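Side-chain contacts in NEQ263 (Nanoarchaeum equitans Kin4-M, PDB 5BN3), which probably binds ATP as the NeqB subunit of the NeqA-NeqB ATP synthase core complex, a member of the ATPase alpha/beta family: residues B[175-179]-B[180-184]; B[249-252]-B[253-257]; B[307-311]-B[312-316]; B[399-402]-B[403-407]. All blocks are in the same frame, centred on the assembly; numbering follows the deposited sequence.

Contact 1: B[175-179]-B[180-184]; sequences EFINT and KAIMN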
loop_
_atom_site.group_PDB
_atom_site.type_symbol
_atom_site.label_atom_id
_atom_site.label_comp_id
_atom_site.label_asym_id
_atom_site.label_seq_id
_atom_site.Cartn_x
_atom_site.Cartn_y
_atom_site.Cartn_z
ATOM N N GLU B 175 -30.802 -17.133 25.132
ATOM C CA GLU B 175 -31.000 -16.040 26.087
ATOM C C GLU B 175 -32.410 -15.466 25.980
ATOM O O GLU B 175 -33.035 -15.141 26.991
ATOM C CB GLU B 175 -29.952 -14.938 25.874
ATOM C CG GLU B 175 -30.126 -13.700 26.753
ATOM C CD GLU B 175 -29.560 -13.865 28.157
ATOM O OE1 GLU B 175 -29.286 -15.012 28.568
ATOM O OE2 GLU B 175 -29.386 -12.840 28.853
ATOM N N PHE B 176 -32.915 -15.354 24.753
ATOM C CA PHE B 176 -34.282 -14.885 24.531
ATOM C C PHE B 176 -35.291 -15.859 25.135
ATOM O O PHE B 176 -36.334 -15.449 25.645
ATOM C CB PHE B 176 -34.554 -14.695 23.035
ATOM C CG PHE B 176 -33.888 -13.481 22.446
ATOM C CD1 PHE B 176 -33.501 -12.423 23.256
ATOM C CD2 PHE B 176 -33.650 -13.397 21.081
ATOM C CE1 PHE B 176 -32.891 -11.303 22.717
ATOM C CE2 PHE B 176 -33.038 -12.280 20.535
ATOM C CZ PHE B 176 -32.659 -11.232 21.355
ATOM N N ILE B 177 -34.967 -17.147 25.074
ATOM C CA ILE B 177 -35.806 -18.187 25.656
ATOM C C ILE B 177 -35.762 -18.144 27.186
ATOM O O ILE B 177 -36.801 -18.201 27.845
ATOM C CB ILE B 177 -35.395 -19.589 25.135
ATOM C CG1 ILE B 177 -35.823 -19.750 23.672
ATOM C CG2 ILE B 177 -36.009 -20.694 25.981
ATOM C CD1 ILE B 177 -35.335 -21.026 23.017
ATOM N N ASN B 178 -34.561 -18.029 27.745
ATOM C CA ASN B 178 -34.395 -18.000 29.197
ATOM C C ASN B 178 -34.946 -16.736 29.856
ATOM O O ASN B 178 -35.328 -16.760 31.024
ATOM C CB ASN B 178 -32.923 -18.197 29.573
ATOM C CG ASN B 178 -32.385 -19.547 29.137
ATOM O OD1 ASN B 178 -33.145 -20.491 28.907
ATOM N ND2 ASN B 178 -31.066 -19.647 29.022
ATOM N N THR B 179 -34.980 -15.639 29.103
ATOM C CA THR B 179 -35.525 -14.374 29.595
ATOM C C THR B 179 -36.990 -14.194 29.193
ATOM O O THR B 179 -37.595 -13.157 29.475
ATOM C CB THR B 179 -34.708 -13.162 29.089
ATOM O OG1 THR B 179 -34.729 -13.132 27.656
ATOM C CG2 THR B 179 -33.268 -13.255 29.567
ATOM N N LYS B 180 -37.541 -15.210 28.529
ATOM C CA LYS B 180 -38.934 -15.213 28.063
ATOM C C LYS B 180 -39.259 -14.094 27.072
ATOM O O LYS B 180 -40.397 -13.633 26.996
ATOM C CB LYS B 180 -39.920 -15.187 29.240
ATOM C CG LYS B 180 -39.666 -16.260 30.293
ATOM C CD LYS B 180 -40.873 -16.454 31.203
ATOM C CE LYS B 180 -41.723 -17.644 30.765
ATOM N NZ LYS B 180 -42.346 -17.453 29.426
ATOM N N ALA B 181 -38.260 -13.672 26.304
ATOM C CA ALA B 181 -38.468 -12.658 25.277
ATOM C C ALA B 181 -38.723 -13.304 23.918
ATOM O O ALA B 181 -39.069 -12.622 22.953
ATOM C CB ALA B 181 -37.271 -11.729 25.206
ATOM N N ILE B 182 -38.558 -14.623 23.856
ATOM C CA ILE B 182 -38.641 -15.370 22.600
ATOM C C ILE B 182 -40.012 -15.289 21.917
ATOM O O ILE B 182 -40.099 -15.278 20.687
ATOM C CB ILE B 182 -38.218 -16.854 22.803
ATOM C CG1 ILE B 182 -38.018 -17.560 21.461
ATOM C CG2 ILE B 182 -39.226 -17.602 23.670
ATOM C CD1 ILE B 182 -36.799 -17.088 20.708
ATOM N N MET B 183 -41.080 -15.214 22.709
ATOM C CA MET B 183 -42.430 -15.190 22.152
ATOM C C MET B 183 -42.762 -13.852 21.497
ATOM O O MET B 183 -43.634 -13.775 20.630
ATOM C CB MET B 183 -43.473 -15.536 23.219
ATOM C CG MET B 183 -43.228 -16.866 23.913
ATOM S SD MET B 183 -44.713 -17.547 24.680
ATOM C CE MET B 183 -45.675 -17.979 23.230
ATOM N N ASN B 184 -42.066 -12.800 21.914
ATOM C CA ASN B 184 -42.225 -11.497 21.278
ATOM C C ASN B 184 -40.986 -11.134 20.465
ATOM O O ASN B 184 -40.503 -10.000 20.506
ATOM C CB ASN B 184 -42.538 -10.413 22.313
ATOM C CG ASN B 184 -43.173 -9.180 21.694
ATOM O OD1 ASN B 184 -43.571 -9.190 20.526
ATOM N ND2 ASN B 184 -43.276 -8.113 22.476
#

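Contact 2: B[249-252]-B[253-257]; sequences RGYP and AYLYT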
loop_
_atom_site.group_PDB
_atom_site.type_symbol
_atom_site.label_atom_id
_atom_site.label_comp_id
_atom_site.label_asym_id
_atom_site.label_seq_id
_atom_site.Cartn_x
_atom_site.Cartn_y
_atom_site.Cartn_z
ATOM N N ARG B 249 -10.149 -2.996 -1.309
ATOM C CA ARG B 249 -10.192 -4.372 -0.798
ATOM C C ARG B 249 -11.218 -5.263 -1.493
ATOM O O ARG B 249 -11.705 -6.229 -0.903
ATOM C CB ARG B 249 -10.437 -4.399 0.717
ATOM C CG ARG B 249 -9.247 -3.983 1.567
ATOM C CD ARG B 249 -9.604 -4.001 3.047
ATOM N NE ARG B 249 -8.582 -3.375 3.884
ATOM C CZ ARG B 249 -7.765 -4.036 4.699
ATOM N NH1 ARG B 249 -7.847 -5.355 4.802
ATOM N NH2 ARG B 249 -6.868 -3.374 5.420
ATOM N N GLY B 250 -11.545 -4.944 -2.740
ATOM C CA GLY B 250 -12.506 -5.736 -3.485
ATOM C C GLY B 250 -13.956 -5.358 -3.238
ATOM O O GLY B 250 -14.839 -5.763 -3.999
ATOM N N TYR B 251 -14.211 -4.597 -2.175
ATOM C CA TYR B 251 -15.571 -4.167 -1.860
ATOM C C TYR B 251 -16.118 -3.268 -2.965
ATOM O O TYR B 251 -15.375 -2.466 -3.538
ATOM C CB TYR B 251 -15.612 -3.439 -0.512
ATOM C CG TYR B 251 -15.328 -4.330 0.681
ATOM C CD1 TYR B 251 -16.268 -5.248 1.125
ATOM C CD2 TYR B 251 -14.128 -4.239 1.369
ATOM C CE1 TYR B 251 -16.015 -6.058 2.218
ATOM C CE2 TYR B 251 -13.868 -5.039 2.462
ATOM C CZ TYR B 251 -14.813 -5.945 2.879
ATOM O OH TYR B 251 -14.549 -6.742 3.966
ATOM N N PRO B 252 -17.417 -3.401 -3.274
ATOM C CA PRO B 252 -18.026 -2.607 -4.349
ATOM C C PRO B 252 -17.999 -1.110 -4.055
ATOM O O PRO B 252 -18.007 -0.704 -2.891
ATOM C CB PRO B 252 -19.475 -3.113 -4.390
ATOM C CG PRO B 252 -19.707 -3.748 -3.054
ATOM C CD PRO B 252 -18.383 -4.321 -2.648
ATOM N N ALA B 253 -17.973 -0.305 -5.110
ATOM C CA ALA B 253 -17.908 1.148 -4.988
ATOM C C ALA B 253 -19.113 1.744 -4.265
ATOM O O ALA B 253 -19.017 2.814 -3.659
ATOM C CB ALA B 253 -17.767 1.765 -6.363
ATOM N N TYR B 254 -20.246 1.052 -4.337
ATOM C CA TYR B 254 -21.488 1.534 -3.743
ATOM C C TYR B 254 -21.726 0.988 -2.334
ATOM O O TYR B 254 -22.855 1.006 -1.850
ATOM C CB TYR B 254 -22.671 1.173 -4.646
ATOM C CG TYR B 254 -22.690 -0.276 -5.069
ATOM C CD1 TYR B 254 -23.252 -1.250 -4.258
ATOM C CD2 TYR B 254 -22.153 -0.668 -6.284
ATOM C CE1 TYR B 254 -23.272 -2.571 -4.642
ATOM C CE2 TYR B 254 -22.171 -1.981 -6.677
ATOM C CZ TYR B 254 -22.729 -2.931 -5.854
ATOM O OH TYR B 254 -22.746 -4.249 -6.246
ATOM N N LEU B 255 -20.669 0.510 -1.678
ATOM C CA LEU B 255 -20.803 -0.088 -0.347
ATOM C C LEU B 255 -21.469 0.851 0.661
ATOM O O LEU B 255 -22.341 0.431 1.418
ATOM C CB LEU B 255 -19.445 -0.567 0.182
ATOM C CG LEU B 255 -19.472 -1.225 1.565
ATOM C CD1 LEU B 255 -20.434 -2.400 1.577
ATOM C CD2 LEU B 255 -18.085 -1.679 1.990
ATOM N N TYR B 256 -21.067 2.119 0.659
ATOM C CA TYR B 256 -21.676 3.112 1.540
ATOM C C TYR B 256 -23.177 3.209 1.293
ATOM O O TYR B 256 -23.975 3.193 2.231
ATOM C CB TYR B 256 -21.024 4.482 1.329
ATOM C CG TYR B 256 -21.698 5.619 2.072
ATOM C CD1 TYR B 256 -22.730 6.345 1.489
ATOM C CD2 TYR B 256 -21.289 5.979 3.348
ATOM C CE1 TYR B 256 -23.344 7.383 2.160
ATOM C CE2 TYR B 256 -21.896 7.022 4.026
ATOM C CZ TYR B 256 -22.923 7.717 3.427
ATOM O OH TYR B 256 -23.534 8.754 4.091
ATOM N N THR B 257 -23.553 3.326 0.026
ATOM C CA THR B 257 -24.955 3.489 -0.341
ATOM C C THR B 257 -25.779 2.251 0.019
ATOM O O THR B 257 -26.913 2.367 0.479
ATOM C CB THR B 257 -25.099 3.827 -1.839
ATOM O OG1 THR B 257 -24.387 5.039 -2.118
ATOM C CG2 THR B 257 -26.558 4.015 -2.215
#

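Contact 3: B[307-311]-B[312-316]; sequences QDLHS and KNIYP. With SO4 (sulfate ion), chain X.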
loop_
_atom_site.group_PDB
_atom_site.type_symbol
_atom_site.label_atom_id
_atom_site.label_comp_id
_atom_site.label_asym_id
_atom_site.label_seq_id
_atom_site.Cartn_x
_atom_site.Cartn_y
_atom_site.Cartn_z
ATOM N N GLN B 307 -9.827 -3.641 23.595
ATOM C CA GLN B 307 -8.985 -4.788 23.920
ATOM C C GLN B 307 -8.275 -4.565 25.252
ATOM O O GLN B 307 -8.107 -5.493 26.042
ATOM C CB GLN B 307 -7.947 -4.997 22.814
ATOM C CG GLN B 307 -7.957 -6.376 22.181
ATOM C CD GLN B 307 -7.137 -6.429 20.904
ATOM O OE1 GLN B 307 -6.079 -5.806 20.804
ATOM N NE2 GLN B 307 -7.630 -7.165 19.915
ATOM N N ASP B 308 -7.857 -3.325 25.486
ATOM C CA ASP B 308 -7.161 -2.960 26.714
ATOM C C ASP B 308 -8.029 -3.187 27.951
ATOM O O ASP B 308 -7.579 -3.785 28.930
ATOM C CB ASP B 308 -6.703 -1.502 26.644
ATOM C CG ASP B 308 -5.974 -1.058 27.896
ATOM O OD1 ASP B 308 -4.880 -1.595 28.170
ATOM O OD2 ASP B 308 -6.487 -0.166 28.603
ATOM N N LEU B 309 -9.272 -2.715 27.902
ATOM C CA LEU B 309 -10.205 -2.906 29.010
ATOM C C LEU B 309 -10.528 -4.381 29.212
ATOM O O LEU B 309 -10.640 -4.849 30.343
ATOM C CB LEU B 309 -11.495 -2.111 28.787
ATOM C CG LEU B 309 -11.401 -0.591 28.921
ATOM C CD1 LEU B 309 -12.776 0.044 28.836
ATOM C CD2 LEU B 309 -10.733 -0.217 30.229
ATOM N N HIS B 310 -10.672 -5.112 28.112
ATOM C CA HIS B 310 -10.937 -6.543 28.176
ATOM C C HIS B 310 -9.797 -7.271 28.885
ATOM O O HIS B 310 -10.029 -8.148 29.717
ATOM C CB HIS B 310 -11.123 -7.102 26.765
ATOM C CG HIS B 310 -11.562 -8.532 26.732
ATOM N ND1 HIS B 310 -12.782 -8.948 27.221
ATOM C CD2 HIS B 310 -10.949 -9.640 26.253
ATOM C CE1 HIS B 310 -12.899 -10.252 27.050
ATOM N NE2 HIS B 310 -11.801 -10.698 26.467
ATOM N N SER B 311 -8.563 -6.897 28.558
ATOM C CA SER B 311 -7.385 -7.506 29.175
ATOM C C SER B 311 -7.275 -7.182 30.663
ATOM O O SER B 311 -6.586 -7.882 31.406
ATOM C CB SER B 311 -6.111 -7.063 28.453
ATOM O OG SER B 311 -6.024 -7.643 27.165
ATOM N N LYS B 312 -7.948 -6.116 31.092
ATOM C CA LYS B 312 -7.976 -5.736 32.501
ATOM C C LYS B 312 -9.156 -6.377 33.218
ATOM O O LYS B 312 -9.475 -6.006 34.348
ATOM C CB LYS B 312 -8.063 -4.214 32.641
ATOM C CG LYS B 312 -6.857 -3.457 32.109
ATOM C CD LYS B 312 -7.122 -1.957 32.111
ATOM C CE LYS B 312 -5.893 -1.169 31.691
ATOM N NZ LYS B 312 -6.170 0.295 31.653
ATOM N N ASN B 313 -9.796 -7.334 32.549
ATOM C CA ASN B 313 -10.986 -8.008 33.072
ATOM C C ASN B 313 -12.130 -7.031 33.351
ATOM O O ASN B 313 -12.840 -7.159 34.350
ATOM C CB ASN B 313 -10.651 -8.830 34.323
ATOM C CG ASN B 313 -11.671 -9.917 34.605
ATOM O OD1 ASN B 313 -12.271 -10.479 33.688
ATOM N ND2 ASN B 313 -11.871 -10.219 35.882
ATOM N N ILE B 314 -12.306 -6.058 32.462
ATOM C CA ILE B 314 -13.418 -5.121 32.571
ATOM C C ILE B 314 -14.523 -5.489 31.584
ATOM O O ILE B 314 -14.313 -5.444 30.370
ATOM C CB ILE B 314 -12.979 -3.667 32.286
ATOM C CG1 ILE B 314 -11.829 -3.253 33.209
ATOM C CG2 ILE B 314 -14.161 -2.715 32.428
ATOM C CD1 ILE B 314 -12.175 -3.275 34.678
ATOM N N TYR B 315 -15.685 -5.877 32.107
ATOM C CA TYR B 315 -16.902 -5.960 31.303
ATOM C C TYR B 315 -17.902 -4.935 31.828
ATOM O O TYR B 315 -18.078 -4.799 33.038
ATOM C CB TYR B 315 -17.533 -7.365 31.323
ATOM C CG TYR B 315 -18.869 -7.401 30.603
ATOM C CD1 TYR B 315 -20.056 -7.147 31.282
ATOM C CD2 TYR B 315 -18.940 -7.655 29.239
ATOM C CE1 TYR B 315 -21.269 -7.150 30.627
ATOM C CE2 TYR B 315 -20.153 -7.665 28.577
ATOM C CZ TYR B 315 -21.313 -7.414 29.275
ATOM O OH TYR B 315 -22.524 -7.422 28.618
ATOM N N PRO B 316 -18.564 -4.206 30.919
ATOM C CA PRO B 316 -18.330 -4.253 29.471
ATOM C C PRO B 316 -17.156 -3.370 29.072
ATOM O O PRO B 316 -17.013 -2.270 29.606
ATOM C CB PRO B 316 -19.633 -3.703 28.892
ATOM C CG PRO B 316 -20.140 -2.774 29.951
ATOM C CD PRO B 316 -19.727 -3.368 31.268
HETATM S S SO4 X . -7.284 -0.171 22.970
HETATM O O1 SO4 X . -8.420 0.446 23.640
HETATM O O2 SO4 X . -6.071 0.564 23.306
HETATM O O3 SO4 X . -7.507 -0.160 21.529
HETATM O O4 SO4 X . -7.161 -1.554 23.410
HETATM O O HOH W 1 -14.786 -7.626 28.833
#

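Contact 4: B[399-402]-B[403-407]; sequences EIID and SILSQ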
loop_
_atom_site.group_PDB
_atom_site.type_symbol
_atom_site.label_atom_id
_atom_site.label_comp_id
_atom_site.label_asym_id
_atom_site.label_seq_id
_atom_site.Cartn_x
_atom_site.Cartn_y
_atom_site.Cartn_z
ATOM N N GLU B 399 -24.544 8.600 41.306
ATOM C CA GLU B 399 -23.996 8.407 42.647
ATOM C C GLU B 399 -22.575 7.852 42.609
ATOM O O GLU B 399 -21.723 8.251 43.405
ATOM C CB GLU B 399 -24.889 7.464 43.460
ATOM C CG GLU B 399 -26.226 8.054 43.876
ATOM C CD GLU B 399 -27.082 7.062 44.638
ATOM O OE1 GLU B 399 -26.530 6.048 45.120
ATOM O OE2 GLU B 399 -28.305 7.289 44.751
ATOM N N ILE B 400 -22.331 6.921 41.692
ATOM C CA ILE B 400 -21.000 6.350 41.517
ATOM C C ILE B 400 -20.006 7.433 41.096
ATOM O O ILE B 400 -18.902 7.514 41.635
ATOM C CB ILE B 400 -21.008 5.200 40.483
ATOM C CG1 ILE B 400 -21.843 4.024 41.002
ATOM C CG2 ILE B 400 -19.598 4.733 40.191
ATOM C CD1 ILE B 400 -21.978 2.878 40.012
ATOM N N ILE B 401 -20.412 8.269 40.142
ATOM C CA ILE B 401 -19.584 9.380 39.681
ATOM C C ILE B 401 -19.265 10.336 40.832
ATOM O O ILE B 401 -18.117 10.753 40.998
ATOM C CB ILE B 401 -20.268 10.153 38.531
ATOM C CG1 ILE B 401 -20.408 9.258 37.295
ATOM C CG2 ILE B 401 -19.479 11.395 38.173
ATOM C CD1 ILE B 401 -21.137 9.919 36.133
ATOM N N ASP B 402 -20.280 10.669 41.627
ATOM C CA ASP B 402 -20.095 11.516 42.803
ATOM C C ASP B 402 -19.080 10.908 43.772
ATOM O O ASP B 402 -18.198 11.602 44.273
ATOM C CB ASP B 402 -21.428 11.739 43.529
ATOM C CG ASP B 402 -22.377 12.635 42.754
ATOM O OD1 ASP B 402 -21.906 13.421 41.903
ATOM O OD2 ASP B 402 -23.597 12.563 43.010
ATOM N N SER B 403 -19.208 9.611 44.024
ATOM C CA SER B 403 -18.308 8.905 44.931
ATOM C C SER B 403 -16.862 8.888 44.429
ATOM O O SER B 403 -15.925 9.102 45.200
ATOM C CB SER B 403 -18.807 7.475 45.150
ATOM O OG SER B 403 -17.928 6.753 45.989
ATOM N N ILE B 404 -16.691 8.640 43.133
ATOM C CA ILE B 404 -15.368 8.612 42.513
ATOM C C ILE B 404 -14.702 9.989 42.552
ATOM O O ILE B 404 -13.503 10.101 42.815
ATOM C CB ILE B 404 -15.445 8.110 41.052
ATOM C CG1 ILE B 404 -15.951 6.665 41.010
ATOM C CG2 ILE B 404 -14.092 8.194 40.380
ATOM C CD1 ILE B 404 -16.193 6.141 39.605
ATOM N N LEU B 405 -15.487 11.032 42.292
ATOM C CA LEU B 405 -14.991 12.406 42.327
ATOM C C LEU B 405 -14.420 12.766 43.699
ATOM O O LEU B 405 -13.399 13.445 43.797
ATOM C CB LEU B 405 -16.101 13.385 41.933
ATOM C CG LEU B 405 -16.410 13.478 40.436
ATOM C CD1 LEU B 405 -17.636 14.336 40.168
ATOM C CD2 LEU B 405 -15.209 14.035 39.697
ATOM N N SER B 406 -15.077 12.291 44.753
ATOM C CA SER B 406 -14.617 12.521 46.117
ATOM C C SER B 406 -13.340 11.741 46.416
ATOM O O SER B 406 -12.384 12.295 46.961
ATOM C CB SER B 406 -15.712 12.141 47.115
ATOM O OG SER B 406 -16.889 12.894 46.884
ATOM N N GLN B 407 -13.330 10.457 46.059
ATOM C CA GLN B 407 -12.159 9.604 46.257
ATOM C C GLN B 407 -10.933 10.154 45.533
ATOM O O GLN B 407 -9.806 10.002 46.000
ATOM C CB GLN B 407 -12.431 8.178 45.760
ATOM C CG GLN B 407 -13.508 7.418 46.516
ATOM C CD GLN B 407 -13.540 5.941 46.152
ATOM O OE1 GLN B 407 -12.533 5.241 46.259
ATOM N NE2 GLN B 407 -14.701 5.464 45.715
#

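Contact 1: B[175-179]-B[180-184]
Ile182 folds back over Phe176 and Ile177 where their helix ends, and its side chain can be followed outward along that last turn. Its CB lies 3.7 Å from Phe176 O and also near Ile177 CG1. One branch, CG2, rests against Ile177 CA. The other leaves with CG1 anti to the backbone N (chi1 -168°), which sets it beside Ile177 CG1 at 3.8 Å, the two isoleucines running side by side in the same direction. At the tip, CD1 meets Phe176 CB at 4.0 Å. A beta-branched aliphatic chain suits this place because both branches find apolar neighbours.

The fold-back depends on a Schellman motif. Lys180 takes positive phi (61°), and its N bonds to Ile177 O at 3.2 Å, while Ala181 N gives a short 2.7 Å bond to Phe176 O, in the carbonyl plane. Ile182 N adds a weak bond to the same oxygen. Thr179 secures the turn before it: its OG1 donates to Glu175 O (2.7 Å) and its own N reaches that oxygen from the opposite face of the carbonyl.

The contact ends helix 166-178 and leads at once into strand 185-190. Phe176 packs on Leu145 of helix 140-151, Ala181 O accepts from Ser185 OG, and Asn184 pairs through its backbone with Ile157 of strand 156-162.

Contact 2: B[249-252]-B[253-257]
Pro252 and Leu255 are the ends of a type I beta turn, closed by a hydrogen bond from Leu255 N to Pro252 O (3.2 Å), which delivers the chain into helix 255-263. Within the turn, Tyr254 brings its ring back over the proline. With chi1 at 50°, its CG is tucked in over the backbone between N and C, which swings the ring across Pro252 CB. The result is a CH-pi contact over the ring face, CB lying 3.7 Å from the centroid of the Tyr254 ring and 17° off its normal. Of the ring atoms, CZ comes nearest to this CB. Proline suits the position because its ring offers a rigid C-H surface to the aromatic face and leaves no amide hydrogen needing a partner. The phenol end of Tyr254 is held by a hydrogen bond from OH to Glu244 OE1. With an alanine here, Pro252 CB would probably lose its aromatic cover and Glu244 its hydroxyl partner.

Away from that ring, Leu255 and Tyr251 run side by side. Leu255 extends with CD2 against Tyr251 CB at 3.9 Å and comes nearly as close to CG, while Val290 of helix 290-296 touches both residues. Arg236 makes a cation-pi contact with Tyr251, and Leu235 on the same helix, 228-241, packs on Leu255. A neighbouring alpha chain packs here too, with its Arg330 on Ala253 and its Arg335 on Tyr254.

With Tyr254 at the N-cap position, this is a type I turn that starts a helix, here helix 255-263 of the nucleotide-binding domain.

Contact 3: B[307-311]-B[312-316]
Asp308 and Lys312 form a salt bridge one helical turn apart, with NZ 3.1 Å from OD2. The ammonium comes to the syn side of that oxygen, 22° out of the carboxylate plane. Lys312 spans the distance because its chain is extended beyond CG, passing CG close to Asp308 O and CE within 3.3 Å of OD2. Asp308 turns its CG anti to the backbone N (chi1 180°) to meet it. The other carboxylate oxygen, OD1, is bridged to Lys453 of a neighbouring alpha chain, so the aspartate stands between two lysines and is likely to stay ionised.

Next to this pair, Leu309 packs its CB on Ile314 CB at 4.1 Å, an apolar contact fitting two buried aliphatic residues. A Schellman motif brings it about: Asn313, the C' residue, has positive phi, a conformation asparagine tolerates well. Asn313 N bonds to His310 O (3.0 Å), and Ile314 N bonds to Leu309 O (3.0 Å). Farther out, a water at the edge of the His310 ring lies 2.9 Å from ND1 and donates to Ile314 O. At the start of the helix, Asp308 N donates at 2.8 Å to O4 of a sulfate, probably from the crystallisation liquor; Ser306 OG is also hydrogen-bonded to it.

Short helix 307-311 follows strand 301-304 and passes into the loop before strand 324-325. Helix 367-384 packs against the turn, Glu380 on Leu309 and Ile384 on Ile314, while Leu420 of the alpha chain packs on Ser311.

Contact 4: B[399-402]-B[403-407]
Ile400 and Ile404 share one conformation, with CG1 anti to the carbonyl carbon (chi1 -65° and -63°) and the chain extended beyond it, so the two side chains lie side by side pointing the same way. This is i to i+4 packing along one face of an alpha helix, 394-408, in the C-terminal domain. The CD1 of Ile404 reaches back to Ile400 CG2 at 3.7 Å, and its CG1 sits only 3.1 Å from Ile400 O. Isoleucine suits both places: the CG2 branch of Ile400 offers a methyl, and the longer CG1-CD1 arm of Ile404 reaches back to it. Helix 367-384 supplies the outer cover, with Phe375 and Leu378 on Ile404. Shortening Ile404 to an alanine would probably leave Ile400 CG2 without its methyl partner and take from Phe375 and Leu378 the side chain they pack on.

The next pair repeats the pattern: Leu405 CD1 meets Ile401 CG2 at 4.0 Å, and Phe375 touches Leu405 as well. Regular backbone bonds, such as Ile404 N to Ile400 O at 2.9 Å, set the spacing that lets each side chain overlap the one a turn before it. Gln407 NE2 makes a weak bond to Ser403 OG.

Asp402 and Ser406 look another way. The carboxylate of Asp402 accepts through OD2 from Tyr339 OH. A serine suits the next turn, where the short hydroxyl of Ser406 can return to its own helix: Asp402 O receives both Ser406 N and Ser406 OG, each at 3.2 Å, from opposite faces of the carbonyl.

In the fold
The four contacts follow one another along the chain without overlapping. Contacts 1, 2 and 3 belong to the nucleotide-binding domain and contact 4 to the C-terminal domain. Contact 1 joins helix 166-178 to strand 185-190 of the mixed sheet, and contact 2 starts helix 255-263; their centres are about 36 Å apart, on opposite sides of the chain's centre. Contacts 3 and 4, with centres about 21 Å apart, both pack against helix 367-384, which thus links a part of the nucleotide-binding domain with the C-terminal helices. Contacts 2 and 3 touch alpha chains and so contribute to subunit interfaces, whereas no other chain of the assembly touches contacts 1 and 4.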